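Local coordinates for protein L-ribulose 3-epimerase (Mesorhizobium loti, PDB 3VYL) that epimerizes ketoses at C3, most efficiently L-ribulose, probably to L-xylulose, and binds a manganese ion in a TIM barrel, at residues Gly218-Phe222 against Ala223-Asp227; Ala275-Gly278 against Leu279-Thr283. One frame throughout, in Å; residues are numbered along the deposited sequence.

Contact 1 of 2, residues Gly218-Phe222 against Ala223-Asp227; sequences GNIDF and AAIFD
I220 and I225 meet on the buried side of this helix start, where CG2 of I220 lies 3.5 Å from CD1 of I225 and the two branched chains cross at a slant. The same methyl, CG2 of I220, also sits over the centre of the F222 ring, 3.5 Å above its plane, so a single branch fills the corner between an aromatic face and the first turn of helix 222-231. CD1 of I225 reaches the F222 ring as well, approaching CD2 at 4.0 Å. T181 of helix 181-187 touches all three side chains and closes this apolar cluster.

F226 joins from the next turn. Its backbone N donates to F222 O at 2.8 Å, nearly in line with the carbonyl, and one face of its ring lies against that same oxygen. With chi1 at -60°, CG stands beside the backbone N, which swings the ring back along the helix until CE2 comes within 3.9 Å of CB of F222. Replacing F226 with an alanine would probably take away the ring that F222 O, F276 and L281 pack against and open a gap toward helix 266-292.

The solvent side is much sparser. D221 has CG anti to its own N (chi1 -168°), a torsion that carries OD1 to the amide of A224, 3.3 Å from its N; the N-H points well at the oxygen, 162°, but meets it from above the carboxylate plane. The CB of A224 rests against CG of D221 at 3.5 Å, and the only side chains of 223-227 that the carboxylate meets are the small ones of A223 and A224. This is a classic aspartate N-cap, here opening the helix that follows the seventh strand of the TIM barrel.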
ATOM      1  N   GLY A 218      -4.651 -11.648  -2.463  1.00 21.16           N
ATOM      2  CA  GLY A 218      -5.811 -10.878  -2.048  1.00 21.34           C
ATOM      3  C   GLY A 218      -5.443  -9.448  -1.737  1.00 20.86           C
ATOM      4  O   GLY A 218      -4.499  -8.911  -2.306  1.00 21.81           O
ATOM      5  N   ASN A 219      -6.183  -8.839  -0.821  1.00 20.17           N
ATOM      6  CA  ASN A 219      -6.020  -7.425  -0.534  1.00 19.36           C
ATOM      7  C   ASN A 219      -5.297  -7.082   0.753  1.00 19.20           C
ATOM      8  O   ASN A 219      -5.075  -5.904   1.033  1.00 19.21           O
ATOM      9  CB  ASN A 219      -7.379  -6.738  -0.560  1.00 19.06           C
ATOM     10  CG  ASN A 219      -8.007  -6.768  -1.938  1.00 19.21           C
ATOM     11  OD1 ASN A 219      -7.370  -6.383  -2.930  1.00 18.41           O
ATOM     12  ND2 ASN A 219      -9.262  -7.242  -2.014  1.00 18.71           N
ATOM     13  N   ILE A 220      -4.924  -8.091   1.534  1.00 19.30           N
ATOM     14  CA  ILE A 220      -4.284  -7.827   2.822  1.00 20.01           C
ATOM     15  C   ILE A 220      -2.849  -7.355   2.617  1.00 20.87           C
ATOM     16  O   ILE A 220      -2.132  -7.864   1.750  1.00 21.21           O
ATOM     17  CB  ILE A 220      -4.357  -9.030   3.797  1.00 19.80           C
ATOM     18  CG1 ILE A 220      -5.806  -9.239   4.272  1.00 19.38           C
ATOM     19  CG2 ILE A 220      -3.424  -8.830   4.986  1.00 19.30           C
ATOM     20  CD1 ILE A 220      -6.015 -10.414   5.202  1.00 18.82           C
ATOM     21  N   ASP A 221      -2.471  -6.352   3.404  1.00 21.34           N
ATOM     22  CA  ASP A 221      -1.129  -5.818   3.424  1.00 22.27           C
ATOM     23  C   ASP A 221      -0.337  -6.611   4.425  1.00 22.83           C
ATOM     24  O   ASP A 221      -0.319  -6.260   5.614  1.00 24.60           O
ATOM     25  CB  ASP A 221      -1.174  -4.369   3.890  1.00 23.40           C
ATOM     26  CG  ASP A 221       0.134  -3.631   3.681  1.00 24.31           C
ATOM     27  OD1 ASP A 221       1.203  -4.266   3.471  1.00 26.11           O
ATOM     28  OD2 ASP A 221       0.078  -2.383   3.724  1.00 25.41           O
ATOM     29  N   PHE A 222       0.330  -7.666   3.965  1.00 22.79           N
ATOM     30  CA  PHE A 222       1.065  -8.555   4.888  1.00 22.20           C
ATOM     31  C   PHE A 222       2.381  -7.980   5.393  1.00 22.82           C
ATOM     32  O   PHE A 222       2.782  -8.267   6.513  1.00 23.94           O
ATOM     33  CB  PHE A 222       1.255  -9.954   4.300  1.00 21.00           C
ATOM     34  CG  PHE A 222       0.009 -10.785   4.342  1.00 20.68           C
ATOM     35  CD1 PHE A 222      -0.723 -11.023   3.187  1.00 20.42           C
ATOM     36  CD2 PHE A 222      -0.458 -11.296   5.548  1.00 19.92           C
ATOM     37  CE1 PHE A 222      -1.889 -11.770   3.236  1.00 20.08           C
ATOM     38  CE2 PHE A 222      -1.616 -12.048   5.598  1.00 19.93           C
ATOM     39  CZ  PHE A 222      -2.333 -12.285   4.440  1.00 19.74           C
ATOM     40  N   ALA A 223       3.044  -7.156   4.583  1.00 23.69           N
ATOM     41  CA  ALA A 223       4.278  -6.517   5.031  1.00 23.61           C
ATOM     42  C   ALA A 223       3.967  -5.665   6.243  1.00 24.58           C
ATOM     43  O   ALA A 223       4.686  -5.724   7.239  1.00 27.03           O
ATOM     44  CB  ALA A 223       4.926  -5.702   3.926  1.00 22.09           C
ATOM     45  N   ALA A 224       2.863  -4.924   6.196  1.00 24.24           N
ATOM     46  CA  ALA A 224       2.463  -4.106   7.337  1.00 24.17           C
ATOM     47  C   ALA A 224       2.218  -4.960   8.581  1.00 25.31           C
ATOM     48  O   ALA A 224       2.450  -4.511   9.699  1.00 26.79           O
ATOM     49  CB  ALA A 224       1.234  -3.286   7.000  1.00 23.00           C
ATOM     50  N   ILE A 225       1.759  -6.194   8.371  1.00 26.07           N
ATOM     51  CA  ILE A 225       1.434  -7.117   9.457  1.00 25.75           C
ATOM     52  C   ILE A 225       2.701  -7.733  10.053  1.00 26.09           C
ATOM     53  O   ILE A 225       2.842  -7.832  11.272  1.00 27.04           O
ATOM     54  CB  ILE A 225       0.448  -8.213   8.983  1.00 24.73           C
ATOM     55  CG1 ILE A 225      -0.922  -7.590   8.688  1.00 24.77           C
ATOM     56  CG2 ILE A 225       0.301  -9.314  10.020  1.00 23.96           C
ATOM     57  CD1 ILE A 225      -1.940  -8.541   8.090  1.00 24.52           C
ATOM     58  N   PHE A 226       3.622  -8.146   9.194  1.00 25.99           N
ATOM     59  CA  PHE A 226       4.894  -8.686   9.666  1.00 26.46           C
ATOM     60  C   PHE A 226       5.722  -7.606  10.374  1.00 27.66           C
ATOM     61  O   PHE A 226       6.379  -7.890  11.388  1.00 27.84           O
ATOM     62  CB  PHE A 226       5.670  -9.347   8.523  1.00 25.05           C
ATOM     63  CG  PHE A 226       4.936 -10.503   7.876  1.00 24.47           C
ATOM     64  CD1 PHE A 226       4.206 -11.411   8.643  1.00 24.67           C
ATOM     65  CD2 PHE A 226       5.002 -10.702   6.504  1.00 23.95           C
ATOM     66  CE1 PHE A 226       3.546 -12.480   8.043  1.00 24.53           C
ATOM     67  CE2 PHE A 226       4.353 -11.766   5.898  1.00 23.46           C
ATOM     68  CZ  PHE A 226       3.622 -12.659   6.666  1.00 23.85           C
ATOM     69  N   ASP A 227       5.654  -6.374   9.851  1.00 27.27           N
ATOM     70  CA  ASP A 227       6.261  -5.192  10.481  1.00 27.23           C
ATOM     71  C   ASP A 227       5.694  -4.902  11.867  1.00 27.00           C
ATOM     72  O   ASP A 227       6.447  -4.562  12.779  1.00 28.49           O
ATOM     73  CB  ASP A 227       6.066  -3.939   9.617  1.00 27.22           C
ATOM     74  CG  ASP A 227       6.991  -3.885   8.431  1.00 28.29           C
ATOM     75  OD1 ASP A 227       6.844  -2.937   7.647  1.00 31.96           O
ATOM     76  OD2 ASP A 227       7.860  -4.762   8.254  1.00 28.94           O
TER

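Contact 2 of 2, residues Ala275-Gly278 against Leu279-Thr283; sequences AFIG and LGLET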
ATOM      1  N   ALA A 275       6.828 -20.362   2.396  1.00 26.64           N
ATOM      2  CA  ALA A 275       7.837 -19.450   1.886  1.00 27.06           C
ATOM      3  C   ALA A 275       7.426 -18.001   2.151  1.00 28.81           C
ATOM      4  O   ALA A 275       8.267 -17.165   2.514  1.00 28.47           O
ATOM      5  CB  ALA A 275       8.063 -19.679   0.401  1.00 25.52           C
ATOM      6  N   PHE A 276       6.130 -17.722   1.978  1.00 28.53           N
ATOM      7  CA  PHE A 276       5.593 -16.372   2.096  1.00 28.62           C
ATOM      8  C   PHE A 276       5.729 -15.882   3.533  1.00 29.70           C
ATOM      9  O   PHE A 276       6.227 -14.782   3.778  1.00 30.51           O
ATOM     10  CB  PHE A 276       4.132 -16.349   1.640  1.00 28.24           C
ATOM     11  CG  PHE A 276       3.521 -14.970   1.551  1.00 27.38           C
ATOM     12  CD1 PHE A 276       3.016 -14.335   2.681  1.00 26.36           C
ATOM     13  CD2 PHE A 276       3.394 -14.330   0.313  1.00 27.22           C
ATOM     14  CE1 PHE A 276       2.423 -13.082   2.581  1.00 27.04           C
ATOM     15  CE2 PHE A 276       2.812 -13.070   0.213  1.00 25.99           C
ATOM     16  CZ  PHE A 276       2.325 -12.449   1.349  1.00 26.76           C
ATOM     17  N   ILE A 277       5.295 -16.697   4.487  1.00 29.78           N
ATOM     18  CA  ILE A 277       5.439 -16.313   5.892  1.00 29.73           C
ATOM     19  C   ILE A 277       6.924 -16.284   6.283  1.00 29.93           C
ATOM     20  O   ILE A 277       7.357 -15.395   7.022  1.00 30.72           O
ATOM     21  CB  ILE A 277       4.625 -17.211   6.848  1.00 28.34           C
ATOM     22  CG1 ILE A 277       3.139 -17.230   6.444  1.00 28.49           C
ATOM     23  CG2 ILE A 277       4.765 -16.716   8.276  1.00 28.56           C
ATOM     24  CD1 ILE A 277       2.293 -18.281   7.153  1.00 27.26           C
ATOM     25  N   GLY A 278       7.696 -17.237   5.761  1.00 28.93           N
ATOM     26  CA  GLY A 278       9.114 -17.328   6.066  1.00 28.27           C
ATOM     27  C   GLY A 278       9.845 -16.088   5.600  1.00 29.01           C
ATOM     28  O   GLY A 278      10.435 -15.370   6.405  1.00 31.21           O
ATOM     29  N   LEU A 279       9.788 -15.832   4.300  1.00 28.94           N
ATOM     30  CA  LEU A 279      10.395 -14.651   3.706  1.00 30.27           C
ATOM     31  C   LEU A 279       9.868 -13.362   4.336  1.00 31.97           C
ATOM     32  O   LEU A 279      10.650 -12.523   4.783  1.00 35.06           O
ATOM     33  CB  LEU A 279      10.165 -14.637   2.194  1.00 30.22           C
ATOM     34  CG  LEU A 279      11.026 -13.688   1.366  1.00 30.25           C
ATOM     35  CD1 LEU A 279      12.513 -13.878   1.651  1.00 29.19           C
ATOM     36  CD2 LEU A 279      10.721 -13.889  -0.113  1.00 31.04           C
ATOM     37  N   GLY A 280       8.545 -13.220   4.383  1.00 31.95           N
ATOM     38  CA  GLY A 280       7.900 -12.066   4.986  1.00 29.81           C
ATOM     39  C   GLY A 280       8.481 -11.663   6.323  1.00 29.67           C
ATOM     40  O   GLY A 280       8.751 -10.485   6.553  1.00 30.59           O
ATOM     41  N   LEU A 281       8.688 -12.634   7.207  1.00 29.94           N
ATOM     42  CA  LEU A 281       9.272 -12.343   8.526  1.00 29.00           C
ATOM     43  C   LEU A 281      10.761 -11.995   8.462  1.00 29.26           C
ATOM     44  O   LEU A 281      11.205 -11.103   9.170  1.00 28.83           O
ATOM     45  CB  LEU A 281       9.021 -13.482   9.506  1.00 27.86           C
ATOM     46  CG  LEU A 281       7.564 -13.642   9.952  1.00 28.16           C
ATOM     47  CD1 LEU A 281       7.377 -15.015  10.580  1.00 27.33           C
ATOM     48  CD2 LEU A 281       7.141 -12.533  10.911  1.00 26.43           C
ATOM     49  N   GLU A 282      11.521 -12.688   7.615  1.00 28.77           N
ATOM     50  CA  GLU A 282      12.929 -12.376   7.459  1.00 31.27           C
ATOM     51  C   GLU A 282      13.107 -10.924   6.971  1.00 32.07           C
ATOM     52  O   GLU A 282      13.919 -10.169   7.523  1.00 30.22           O
ATOM     53  CB  GLU A 282      13.606 -13.345   6.491  1.00 33.43           C
ATOM     54  CG  GLU A 282      15.094 -13.526   6.756  1.00 37.81           C
ATOM     55  CD  GLU A 282      15.907 -13.748   5.491  1.00 43.62           C
ATOM     56  OE1 GLU A 282      16.984 -13.127   5.363  1.00 47.58           O
ATOM     57  OE2 GLU A 282      15.489 -14.541   4.617  1.00 47.57           O
ATOM     58  N   THR A 283      12.341 -10.558   5.938  1.00 30.76           N
ATOM     59  CA  THR A 283      12.325  -9.208   5.396  1.00 30.34           C
ATOM     60  C   THR A 283      11.965  -8.147   6.450  1.00 31.76           C
ATOM     61  O   THR A 283      12.652  -7.114   6.564  1.00 31.90           O
ATOM     62  CB  THR A 283      11.369  -9.109   4.203  1.00 29.18           C
ATOM     63  OG1 THR A 283      11.582 -10.227   3.342  1.00 29.99           O
ATOM     64  CG2 THR A 283      11.631  -7.844   3.407  1.00 28.97           C
TER
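L281 packs against I277 one turn earlier in helix 266-292, the two side chains lying alongside and pointing the same way. From its start, L281 follows the carbonyl of I277: CB is 3.5 Å from I277 O, and CG comes to 3.4 Å of the same oxygen, since chi1 of -70° turns it to the side of the backbone N. At the tip the branches part. CD1 passes the oxygen and ends 3.9 Å from CG2 of I277, whereas CD2 turns to the ring of F226 on helix 222-231. The I277 side chain continues inward to L238 and F240 of the eighth barrel strand.

Main-chain bonds from each residue to the fourth one on join the two halves, among them L279 N to A275 O at 2.7 Å. G278 and G280 add no side chains, so the helix surface is low at both positions. At the far end L279 O takes two donors, T283 N and, at 2.9 Å, T283 OG1, whose hydroxyl comes from above the carbonyl plane; the threonine thereby satisfies its polar group within the helix.

L279 faces another way, packing on H272 of the fourth subunit. This is the helix after the eighth strand of a TIM barrel, with one flank on the barrel and the neighbouring helix 222-231 and another against a neighbouring subunit.

In the fold
Both contacts are local, but they join at one helix-helix interface: helix 222-231, begun by contact 1, packs on helix 266-292, which carries contact 2. CD2 of F226 lies 3.5 Å from CA of G280, where the glycine lets the ring come close to the backbone, and the rings of F222 and F276 meet nearly at right angles. Contact 1 is the more buried, with a loop, a cap and an apolar cluster. Contact 2 is nearer the surface and held chiefly by regular backbone bonds. Different subunits adjoin them: N219 bonds to the second, while residues of 275-283 pack on the fourth.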